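Local atomic coordinates of N(2),N(2)-dimethylguanosine tRNA methyltransferase (Pyrococcus horikoshii, PDB entry 2DUL), a protein that probably transfers two methyl groups from S-adenosyl-L-methionine to the N2 atom of the guanine at position 26 in a number of tRNAs. Residues 39-44 with 292-297; 31-36 with 299-304; 259-264 with 317-322; 248-253 with 274-279. All blocks are in the same frame, centred on the assembly; numbering follows the deposited sequence.

Interaction 1 of 4, residues 39-44 with 292-297; sequences VVVLLN and KEAESL
Val41 of helix 33-46 packs against Glu293 and Ala294, near the end of helix 284-295. The contact joins two helices of a class I-like S-adenosyl-L-methionine methyltransferase. Val39 and Leu43 of helix 33-46 reach Phe134 in the central sheet. The two methyls of Val41 divide the work. CG1 of Val41 meets CB of Glu293 at 4.0 Å. CG2 of Val41 rests on CB of Ala294, also at 4.0 Å. The side chains of Val41 and Glu293 run past each other in opposite directions. Glu293 then bends at its second torsion (chi2 70°), and this carries its carboxylate across to Asn44. There the two side chains cross at nearly a right angle, with the amide and carboxylate planes 30° apart. OE1 of Glu293 lies 3.2 Å from CB of Asn44, so the carboxylate touches a carbon there. Leu297 comes from the direction opposite to Asn44, and its CD1 stops 3.7 Å from ND2 of Asn44. That amide nitrogen also bonds to Glu68 O, in helix 60-68. Within its own helix, Asn44 ND2 donates to Val40 O over 2.9 Å, in a bent bond (141° at the hydrogen). Val40 O accepts Asn44 N as well, and the two nitrogens reach it from opposite faces of its carbonyl plane.

Interaction 2 of 4, residues 31-36 with 299-304; sequences RMALNR and LARKKQ
Two turns in the side chain of Arg301 bring it over Ala33. The first torsion sets CG beside the backbone N (chi1 -52°), and the second bends the chain again (chi2 -74°). The guanidinium then lies flat over the methyl of Ala33. CB of Ala33 sits under the centre of that face, 3.7 Å from CZ of Arg301. A bond to the backbone just before it helps to hold the group's rotation: NH2 of Arg301 donates to Ala300 O at 2.7 Å (151° at the hydrogen). The acceptor lies in the guanidinium plane, but the donor stands above the plane of the Ala300 carbonyl. Nearer the backbone, CG of Arg301 approaches N of Leu34 at 4.1 Å.

The contact pairs two helices of the class I-like S-adenosyl-L-methionine methyltransferase fold near their starts. Ala33 and Leu34 lie in the first turn or so of helix 33-46, and Arg301 is the N-cap residue of helix 302-314. Asp37 of the first helix ties them further, with OD1 accepting Ala300 N and OD2 accepting Arg301 N. The same helix carries Arg36, a predicted S-adenosyl-L-methionine-binding residue. Arg36 makes a salt bridge to Glu8, and Met32 O lies over one face of its guanidinium.

The remaining touches are between carbons. CB of Ala33 and CB of Ala300 meet at 4.1 Å. Leu34 and Gln304 approach at a slant. CD1 of Leu34 reaches the backbone C of Gln304 at 3.8 Å, and it is 4.0 Å from CB of Gln304.

Interaction 3 of 4, residues 259-264 with 317-322; sequences FELEQG and DIPLFY
Phe259 and Leu320 make the main contact between strand 259-263, an outer strand of a three-stranded antiparallel sheet, and the loop between helix 302-314 and strand 322-323. The first kind of interaction involves the ring. Phe259 has CG between its backbone N and carbonyl carbon (chi1 64°), which turns the ring to the loop. CB of Leu320 makes a CH-pi contact over one face, 3.9 Å from the Phe259 ring centroid and 18° off the normal. CD1 of Leu320 covers the same face, 3.7 Å from CG of Phe259. The Tyr322 ring is nearly parallel to the Phe259 ring (planes at 20°), but slid so they barely overlap. At the ring edge, Phe321 O lies 3.7 Å from CE2 of Phe259.

The second kind is aliphatic. CD1 of Leu261 meets CB of Pro319 at 3.7 Å, and CD2 of Leu261 meets CD1 of Leu320 at 3.9 Å.

The third is a water bridge. One water donates to Phe259 O at 2.9 Å and bonds to Tyr322 OH at 2.5 Å. It sits over the Phe259 face opposite Leu320.

With an alanine at Phe259, Leu320 would probably lose the ring it lies on, and a gap would open beside Tyr322. Phe321 N is buried without a partner. The strand and the loop therefore meet mainly through the fit of carbon surfaces, with their polar link passing through one water.

Interaction 4 of 4, residues 248-253 with 274-279; sequences GYIYFD and GPVWLG
Tyr249 lies beside Pro275, both side chains pointing the same way. They sit in a three-stranded antiparallel sheet, where strand 247-252 is the middle strand and strand 273-277 an edge. From the backbone, CB of Tyr249 points away from segment 274-279. The first torsion puts CG beside the backbone N (chi1 -61°), and the ring swings back. CD2 of Tyr249 comes first, 3.9 Å from N of Pro275. CE2 of Tyr249 is closer, 3.3 Å from N of Pro275. CZ of Tyr249 meets CB of Pro275 at 3.6 Å. At the tip, OH of Tyr249 also touches CB of Pro275, at 3.4 Å, and is hydrogen-bonded to Phe265 O. With a leucine in place of Tyr249, Phe265 O would probably lose its hydroxyl partner and the proline ring its flat neighbour. The peptide before Pro275 is cis. Gly274 bears no CB, which would press on CD2 of Tyr249.

Gly248 and Val276 form an antiparallel hydrogen-bonded pair. Val276 N donates to Gly248 O at 2.9 Å, almost straight (171°). Gly248 N donates to Val276 O in return. The strand segments splay to 114°, and this is the one bridge pair between them. CD1 of Leu278 lies 3.5 Å from CA of Gly248, in the place a CB would take. Further along, Ile250 and Val276 cross at about a right angle. CD1 of Ile250 meets CG2 of Val276 at 3.9 Å.

Interactions 1 and 2 share helix 33-46 and touch each other, with Lys302 NZ bonded to Glu295 O. They lie close to the predicted S-adenosyl-L-methionine residues: interaction 2 holds Arg36, and the Arg61 side chain is about 9 Å from that of Ala33 and about 11 Å from that of Val41. Interactions 3 and 4 both reach the small antiparallel sheet. Their centres are about 6 Å apart, and 30 to 32 Å from those of interactions 1 and 2. There Glu262 O accepts Tyr249 N between neighbouring strands. Interaction 4 is the most buried and has direct backbone hydrogen bonds between its segments. The other three are partly buried and rest on side chains. Interaction 3 alone has a ring-to-ring pair and a bridging water.

Interaction 1 of 4, residues 39-44 with 292-297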
# COMPACT_ATOMS: atom_id res chain seq x y z
N VAL A 39 6.68 4.96 -4.36
CA VAL A 39 5.84 6.15 -4.30
C VAL A 39 6.40 7.25 -5.21
O VAL A 39 5.63 7.97 -5.86
CB VAL A 39 5.66 6.65 -2.83
CG1 VAL A 39 7.00 6.95 -2.19
CG2 VAL A 39 4.76 7.87 -2.80
N VAL A 40 7.72 7.38 -5.26
CA VAL A 40 8.35 8.38 -6.13
C VAL A 40 7.95 8.11 -7.58
O VAL A 40 7.61 9.03 -8.33
CB VAL A 40 9.89 8.35 -6.00
CG1 VAL A 40 10.55 9.06 -7.19
CG2 VAL A 40 10.31 9.04 -4.71
N VAL A 41 7.97 6.84 -7.96
CA VAL A 41 7.60 6.46 -9.32
C VAL A 41 6.15 6.83 -9.59
O VAL A 41 5.83 7.45 -10.60
CB VAL A 41 7.79 4.95 -9.55
CG1 VAL A 41 7.19 4.54 -10.90
CG2 VAL A 41 9.27 4.59 -9.51
N LEU A 42 5.28 6.46 -8.66
CA LEU A 42 3.86 6.74 -8.78
C LEU A 42 3.57 8.23 -8.92
O LEU A 42 2.79 8.64 -9.78
CB LEU A 42 3.10 6.17 -7.58
CG LEU A 42 1.57 6.36 -7.60
CD1 LEU A 42 1.00 5.73 -8.87
CD2 LEU A 42 0.94 5.74 -6.36
N LEU A 43 4.20 9.03 -8.07
CA LEU A 43 3.97 10.47 -8.10
C LEU A 43 4.40 11.09 -9.43
O LEU A 43 3.86 12.12 -9.83
CB LEU A 43 4.68 11.16 -6.93
CG LEU A 43 3.83 11.36 -5.66
CD1 LEU A 43 3.08 10.09 -5.31
CD2 LEU A 43 4.73 11.79 -4.52
N ASN A 44 5.37 10.47 -10.10
CA ASN A 44 5.83 10.98 -11.38
C ASN A 44 4.83 10.67 -12.49
O ASN A 44 4.97 11.14 -13.61
CB ASN A 44 7.20 10.38 -11.71
CG ASN A 44 8.34 11.23 -11.18
OD1 ASN A 44 8.60 12.32 -11.69
ND2 ASN A 44 9.02 10.75 -10.14
N LYS A 292 7.60 1.51 -16.77
CA LYS A 292 8.32 2.33 -17.74
C LYS A 292 8.98 3.53 -17.07
O LYS A 292 10.14 3.85 -17.34
CB LYS A 292 7.36 2.78 -18.84
CG LYS A 292 8.00 3.46 -20.04
CD LYS A 292 8.27 4.93 -19.78
CE LYS A 292 8.70 5.63 -21.06
NZ LYS A 292 8.89 7.09 -20.84
N GLU A 293 8.23 4.21 -16.21
CA GLU A 293 8.75 5.38 -15.50
C GLU A 293 9.93 4.97 -14.62
O GLU A 293 10.93 5.68 -14.54
CB GLU A 293 7.66 6.01 -14.64
CG GLU A 293 8.12 7.24 -13.85
CD GLU A 293 8.39 8.44 -14.74
OE1 GLU A 293 8.90 9.46 -14.23
OE2 GLU A 293 8.09 8.37 -15.95
N ALA A 294 9.80 3.82 -13.96
CA ALA A 294 10.85 3.33 -13.08
C ALA A 294 12.14 3.08 -13.86
O ALA A 294 13.23 3.35 -13.37
CB ALA A 294 10.40 2.06 -12.39
N GLU A 295 11.99 2.55 -15.08
CA GLU A 295 13.15 2.26 -15.92
C GLU A 295 13.89 3.52 -16.34
O GLU A 295 15.12 3.51 -16.45
CB GLU A 295 12.71 1.48 -17.16
CG GLU A 295 12.21 0.08 -16.87
CD GLU A 295 11.74 -0.65 -18.11
OE1 GLU A 295 10.77 -0.18 -18.74
OE2 GLU A 295 12.35 -1.68 -18.46
N SER A 296 13.16 4.61 -16.57
CA SER A 296 13.76 5.87 -17.00
C SER A 296 14.12 6.79 -15.84
O SER A 296 14.46 7.96 -16.05
CB SER A 296 12.81 6.60 -17.95
OG SER A 296 11.65 7.03 -17.27
N LEU A 297 14.05 6.28 -14.62
CA LEU A 297 14.40 7.08 -13.45
C LEU A 297 15.55 6.47 -12.67
O LEU A 297 15.71 5.25 -12.63
CB LEU A 297 13.20 7.21 -12.50
CG LEU A 297 12.07 8.18 -12.82
CD1 LEU A 297 10.98 8.05 -11.76
CD2 LEU A 297 12.61 9.61 -12.85

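Interaction 2 of 4, residues 31-36 with 299-304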
# COMPACT_ATOMS: atom_id res chain seq x y z
N ARG A 31 15.98 -0.23 4.44
CA ARG A 31 15.20 -1.26 3.76
C ARG A 31 13.92 -0.66 3.20
O ARG A 31 13.30 -1.23 2.30
CB ARG A 31 14.87 -2.40 4.73
CG ARG A 31 16.10 -3.16 5.25
CD ARG A 31 15.71 -4.24 6.26
NE ARG A 31 14.93 -5.32 5.65
CZ ARG A 31 15.45 -6.31 4.93
NH1 ARG A 31 16.76 -6.36 4.73
NH2 ARG A 31 14.66 -7.25 4.42
N MET A 32 13.53 0.51 3.71
CA MET A 32 12.32 1.19 3.26
C MET A 32 12.56 2.10 2.07
O MET A 32 11.66 2.81 1.63
CB MET A 32 11.70 1.99 4.40
CG MET A 32 11.06 1.14 5.47
SD MET A 32 9.59 0.26 4.87
CE MET A 32 8.31 1.14 5.74
N ALA A 33 13.79 2.08 1.55
CA ALA A 33 14.14 2.90 0.39
C ALA A 33 13.35 2.42 -0.82
O ALA A 33 12.98 3.21 -1.69
CB ALA A 33 15.64 2.82 0.12
N LEU A 34 13.10 1.11 -0.88
CA LEU A 34 12.34 0.51 -1.98
C LEU A 34 10.92 1.07 -1.95
O LEU A 34 10.37 1.46 -2.98
CB LEU A 34 12.29 -1.02 -1.83
CG LEU A 34 11.33 -1.76 -2.77
CD1 LEU A 34 11.76 -1.56 -4.21
CD2 LEU A 34 11.31 -3.25 -2.42
N ASN A 35 10.32 1.08 -0.76
CA ASN A 35 8.97 1.59 -0.57
C ASN A 35 8.90 3.03 -1.08
O ASN A 35 7.98 3.39 -1.81
CB ASN A 35 8.62 1.54 0.93
CG ASN A 35 7.23 2.10 1.23
OD1 ASN A 35 6.97 3.29 1.05
ND2 ASN A 35 6.34 1.24 1.71
N ARG A 36 9.88 3.84 -0.71
CA ARG A 36 9.90 5.23 -1.15
C ARG A 36 10.13 5.35 -2.66
O ARG A 36 9.59 6.25 -3.31
CB ARG A 36 10.96 6.02 -0.36
CG ARG A 36 10.56 6.23 1.11
CD ARG A 36 11.59 7.07 1.86
NE ARG A 36 12.75 6.29 2.29
CZ ARG A 36 12.82 5.59 3.42
NH1 ARG A 36 11.79 5.55 4.25
NH2 ARG A 36 13.93 4.94 3.73
N LEU A 299 16.82 5.49 -9.32
CA LEU A 299 16.21 5.24 -8.02
C LEU A 299 17.23 4.75 -7.01
O LEU A 299 18.38 4.49 -7.36
CB LEU A 299 15.09 4.21 -8.17
CG LEU A 299 13.92 4.61 -9.08
CD1 LEU A 299 12.99 3.42 -9.27
CD2 LEU A 299 13.18 5.79 -8.47
N ALA A 300 16.81 4.63 -5.76
CA ALA A 300 17.69 4.17 -4.69
C ALA A 300 17.94 2.67 -4.79
O ALA A 300 19.05 2.19 -4.53
CB ALA A 300 17.09 4.51 -3.34
N ARG A 301 16.90 1.92 -5.14
CA ARG A 301 16.98 0.47 -5.28
C ARG A 301 16.28 0.10 -6.58
O ARG A 301 15.34 -0.70 -6.60
CB ARG A 301 16.26 -0.20 -4.11
CG ARG A 301 16.70 0.28 -2.73
CD ARG A 301 18.07 -0.25 -2.35
NE ARG A 301 18.49 0.23 -1.04
CZ ARG A 301 18.96 1.45 -0.80
NH1 ARG A 301 19.30 1.80 0.43
NH2 ARG A 301 19.10 2.32 -1.79
N LYS A 302 16.76 0.68 -7.68
CA LYS A 302 16.17 0.46 -9.00
C LYS A 302 15.95 -1.01 -9.37
O LYS A 302 14.87 -1.38 -9.84
CB LYS A 302 17.04 1.14 -10.07
CG LYS A 302 16.35 1.25 -11.42
CD LYS A 302 17.08 2.22 -12.34
CE LYS A 302 16.33 2.40 -13.65
NZ LYS A 302 16.92 3.47 -14.50
N LYS A 303 16.96 -1.84 -9.15
CA LYS A 303 16.85 -3.26 -9.47
C LYS A 303 15.68 -3.93 -8.75
O LYS A 303 14.92 -4.68 -9.36
CB LYS A 303 18.16 -3.99 -9.11
CG LYS A 303 18.55 -3.87 -7.65
CD LYS A 303 18.83 -2.42 -7.26
CE LYS A 303 19.07 -2.30 -5.78
NZ LYS A 303 17.92 -2.84 -5.03
N GLN A 304 15.53 -3.64 -7.46
CA GLN A 304 14.45 -4.23 -6.69
C GLN A 304 13.10 -3.62 -7.07
O GLN A 304 12.08 -4.31 -7.06
CB GLN A 304 14.70 -4.04 -5.19
CG GLN A 304 15.88 -4.83 -4.67
CD GLN A 304 16.06 -4.68 -3.17
OE1 GLN A 304 16.33 -3.59 -2.67
NE2 GLN A 304 15.89 -5.78 -2.44

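Interaction 3 of 4, residues 259-264 with 317-322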
# COMPACT_ATOMS: atom_id res chain seq x y z
N PHE A 259 -11.24 -21.89 -2.00
CA PHE A 259 -11.85 -20.69 -1.46
C PHE A 259 -13.14 -20.37 -2.21
O PHE A 259 -13.34 -20.81 -3.34
CB PHE A 259 -10.88 -19.50 -1.53
CG PHE A 259 -10.50 -19.08 -2.93
CD1 PHE A 259 -11.40 -18.37 -3.73
CD2 PHE A 259 -9.24 -19.37 -3.44
CE1 PHE A 259 -11.05 -17.96 -5.02
CE2 PHE A 259 -8.88 -18.96 -4.73
CZ PHE A 259 -9.78 -18.26 -5.52
N GLU A 260 -14.01 -19.61 -1.56
CA GLU A 260 -15.28 -19.19 -2.15
C GLU A 260 -15.37 -17.69 -1.89
O GLU A 260 -14.88 -17.21 -0.88
CB GLU A 260 -16.46 -19.88 -1.48
CG GLU A 260 -16.31 -21.38 -1.30
CD GLU A 260 -17.49 -22.01 -0.57
OE1 GLU A 260 -18.17 -21.28 0.19
OE2 GLU A 260 -17.74 -23.22 -0.76
N LEU A 261 -16.01 -16.97 -2.80
CA LEU A 261 -16.15 -15.53 -2.63
C LEU A 261 -17.62 -15.15 -2.50
O LEU A 261 -18.48 -15.74 -3.15
CB LEU A 261 -15.57 -14.79 -3.84
CG LEU A 261 -14.15 -15.15 -4.27
CD1 LEU A 261 -13.82 -14.39 -5.56
CD2 LEU A 261 -13.15 -14.80 -3.17
N GLU A 262 -17.91 -14.18 -1.64
CA GLU A 262 -19.27 -13.71 -1.49
C GLU A 262 -19.27 -12.20 -1.47
O GLU A 262 -18.76 -11.58 -0.54
CB GLU A 262 -19.93 -14.24 -0.21
CG GLU A 262 -21.31 -13.65 0.01
CD GLU A 262 -22.08 -14.30 1.13
OE1 GLU A 262 -21.48 -14.60 2.18
OE2 GLU A 262 -23.30 -14.50 0.97
N GLN A 263 -19.84 -11.60 -2.51
CA GLN A 263 -19.89 -10.16 -2.59
C GLN A 263 -21.12 -9.69 -1.83
O GLN A 263 -22.21 -10.22 -2.02
CB GLN A 263 -19.95 -9.71 -4.06
CG GLN A 263 -19.35 -8.33 -4.30
CD GLN A 263 -19.07 -8.07 -5.78
OE1 GLN A 263 -18.50 -8.90 -6.47
NE2 GLN A 263 -19.48 -6.89 -6.25
N GLY A 264 -20.94 -8.71 -0.96
CA GLY A 264 -22.05 -8.22 -0.17
C GLY A 264 -21.51 -7.53 1.06
O GLY A 264 -20.39 -7.82 1.50
N ASP A 317 -4.88 -9.78 -12.14
CA ASP A 317 -5.59 -9.12 -11.05
C ASP A 317 -6.94 -9.81 -10.88
O ASP A 317 -7.90 -9.52 -11.59
CB ASP A 317 -5.79 -7.63 -11.35
CG ASP A 317 -6.19 -6.83 -10.11
OD1 ASP A 317 -6.36 -7.43 -9.03
OD2 ASP A 317 -6.34 -5.60 -10.23
N ILE A 318 -6.98 -10.74 -9.93
CA ILE A 318 -8.19 -11.50 -9.65
C ILE A 318 -8.13 -11.84 -8.16
O ILE A 318 -7.05 -11.93 -7.58
CB ILE A 318 -8.20 -12.78 -10.51
CG1 ILE A 318 -9.50 -13.56 -10.29
CG2 ILE A 318 -6.99 -13.64 -10.17
CD1 ILE A 318 -9.71 -14.68 -11.29
N PRO A 319 -9.30 -12.01 -7.52
CA PRO A 319 -9.27 -12.32 -6.09
C PRO A 319 -8.63 -13.66 -5.71
O PRO A 319 -9.04 -14.72 -6.18
CB PRO A 319 -10.75 -12.26 -5.69
CG PRO A 319 -11.32 -11.25 -6.65
CD PRO A 319 -10.66 -11.66 -7.95
N LEU A 320 -7.62 -13.58 -4.85
CA LEU A 320 -6.91 -14.74 -4.33
C LEU A 320 -6.12 -15.58 -5.34
O LEU A 320 -5.92 -15.19 -6.50
CB LEU A 320 -7.90 -15.61 -3.54
CG LEU A 320 -8.71 -14.81 -2.51
CD1 LEU A 320 -9.61 -15.73 -1.70
CD2 LEU A 320 -7.75 -14.04 -1.59
N PHE A 321 -5.66 -16.74 -4.88
CA PHE A 321 -4.86 -17.62 -5.72
C PHE A 321 -4.75 -19.00 -5.09
O PHE A 321 -5.26 -19.22 -3.99
CB PHE A 321 -3.46 -17.02 -5.90
CG PHE A 321 -2.72 -16.80 -4.60
CD1 PHE A 321 -1.88 -17.79 -4.08
CD2 PHE A 321 -2.85 -15.60 -3.90
CE1 PHE A 321 -1.20 -17.58 -2.88
CE2 PHE A 321 -2.17 -15.38 -2.70
CZ PHE A 321 -1.34 -16.37 -2.19
N TYR A 322 -4.09 -19.91 -5.78
CA TYR A 322 -3.91 -21.26 -5.28
C TYR A 322 -2.43 -21.48 -5.01
O TYR A 322 -1.60 -21.29 -5.90
CB TYR A 322 -4.43 -22.29 -6.29
CG TYR A 322 -5.91 -22.16 -6.59
CD1 TYR A 322 -6.85 -22.25 -5.57
CD2 TYR A 322 -6.36 -21.89 -7.89
CE1 TYR A 322 -8.22 -22.08 -5.83
CE2 TYR A 322 -7.72 -21.73 -8.16
CZ TYR A 322 -8.64 -21.82 -7.13
OH TYR A 322 -9.98 -21.64 -7.38
O HOH W 1 -11.66 -21.76 -5.47

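Interaction 4 of 4, residues 248-253 with 274-279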
# COMPACT_ATOMS: atom_id res chain seq x y z
N GLY A 248 -16.68 -7.66 0.25
CA GLY A 248 -17.21 -9.00 0.29
C GLY A 248 -16.51 -9.84 1.34
O GLY A 248 -15.78 -9.30 2.18
N TYR A 249 -16.73 -11.15 1.30
CA TYR A 249 -16.13 -12.06 2.26
C TYR A 249 -15.54 -13.28 1.57
O TYR A 249 -15.87 -13.59 0.43
CB TYR A 249 -17.19 -12.50 3.28
CG TYR A 249 -17.74 -11.34 4.07
CD1 TYR A 249 -18.69 -10.48 3.51
CD2 TYR A 249 -17.24 -11.03 5.33
CE1 TYR A 249 -19.11 -9.33 4.18
CE2 TYR A 249 -17.65 -9.89 6.01
CZ TYR A 249 -18.59 -9.05 5.43
OH TYR A 249 -18.96 -7.91 6.09
N ILE A 250 -14.66 -13.97 2.29
CA ILE A 250 -14.00 -15.16 1.77
C ILE A 250 -14.29 -16.35 2.68
O ILE A 250 -14.33 -16.21 3.90
CB ILE A 250 -12.46 -14.97 1.74
CG1 ILE A 250 -12.09 -13.83 0.80
CG2 ILE A 250 -11.79 -16.28 1.32
CD1 ILE A 250 -10.70 -13.28 1.04
N TYR A 251 -14.51 -17.50 2.07
CA TYR A 251 -14.75 -18.74 2.78
C TYR A 251 -13.57 -19.61 2.36
O TYR A 251 -13.20 -19.65 1.18
CB TYR A 251 -16.08 -19.34 2.36
CG TYR A 251 -17.25 -18.48 2.78
CD1 TYR A 251 -17.74 -18.53 4.08
CD2 TYR A 251 -17.85 -17.60 1.88
CE1 TYR A 251 -18.80 -17.73 4.49
CE2 TYR A 251 -18.92 -16.79 2.27
CZ TYR A 251 -19.38 -16.86 3.58
OH TYR A 251 -20.42 -16.06 3.99
N PHE A 252 -12.98 -20.31 3.32
CA PHE A 252 -11.80 -21.12 3.05
C PHE A 252 -11.92 -22.51 3.66
O PHE A 252 -12.23 -22.64 4.85
CB PHE A 252 -10.58 -20.40 3.61
CG PHE A 252 -9.26 -21.05 3.28
CD1 PHE A 252 -8.69 -20.91 2.02
CD2 PHE A 252 -8.58 -21.79 4.25
CE1 PHE A 252 -7.45 -21.49 1.73
CE2 PHE A 252 -7.35 -22.37 3.97
CZ PHE A 252 -6.78 -22.22 2.71
N ASP A 253 -11.69 -23.54 2.86
CA ASP A 253 -11.77 -24.91 3.35
C ASP A 253 -10.36 -25.35 3.76
O ASP A 253 -9.50 -25.53 2.90
CB ASP A 253 -12.28 -25.85 2.25
CG ASP A 253 -12.66 -27.23 2.78
OD1 ASP A 253 -12.02 -27.70 3.75
OD2 ASP A 253 -13.58 -27.84 2.20
N GLY A 274 -13.34 -11.56 6.63
CA GLY A 274 -13.52 -10.22 6.08
C GLY A 274 -14.24 -9.29 7.05
O GLY A 274 -14.27 -9.55 8.25
N PRO A 275 -14.88 -8.23 6.55
CA PRO A 275 -14.95 -7.89 5.13
C PRO A 275 -13.61 -7.54 4.47
O PRO A 275 -12.70 -7.03 5.11
CB PRO A 275 -15.93 -6.72 5.10
CG PRO A 275 -15.66 -6.03 6.41
CD PRO A 275 -15.57 -7.21 7.37
N VAL A 276 -13.51 -7.86 3.18
CA VAL A 276 -12.33 -7.55 2.40
C VAL A 276 -12.77 -6.88 1.10
O VAL A 276 -13.93 -6.97 0.70
CB VAL A 276 -11.53 -8.82 2.01
CG1 VAL A 276 -11.01 -9.53 3.25
CG2 VAL A 276 -12.42 -9.75 1.18
N TRP A 277 -11.83 -6.20 0.47
CA TRP A 277 -12.07 -5.55 -0.82
C TRP A 277 -11.98 -6.68 -1.84
O TRP A 277 -11.01 -7.44 -1.83
CB TRP A 277 -10.96 -4.52 -1.07
CG TRP A 277 -10.99 -3.88 -2.42
CD1 TRP A 277 -10.15 -4.14 -3.46
CD2 TRP A 277 -11.86 -2.83 -2.85
NE1 TRP A 277 -10.43 -3.30 -4.52
CE2 TRP A 277 -11.48 -2.49 -4.17
CE3 TRP A 277 -12.92 -2.14 -2.25
CZ2 TRP A 277 -12.12 -1.48 -4.90
CZ3 TRP A 277 -13.56 -1.13 -2.98
CH2 TRP A 277 -13.15 -0.82 -4.29
N LEU A 278 -13.00 -6.83 -2.68
CA LEU A 278 -12.99 -7.87 -3.71
C LEU A 278 -12.80 -7.26 -5.09
O LEU A 278 -12.93 -7.93 -6.11
CB LEU A 278 -14.30 -8.69 -3.68
CG LEU A 278 -14.55 -9.58 -2.47
CD1 LEU A 278 -15.85 -10.34 -2.64
CD2 LEU A 278 -13.39 -10.56 -2.32
N GLY A 279 -12.51 -5.96 -5.12
CA GLY A 279 -12.29 -5.29 -6.38
C GLY A 279 -10.84 -5.42 -6.83
O GLY A 279 -10.09 -6.23 -6.28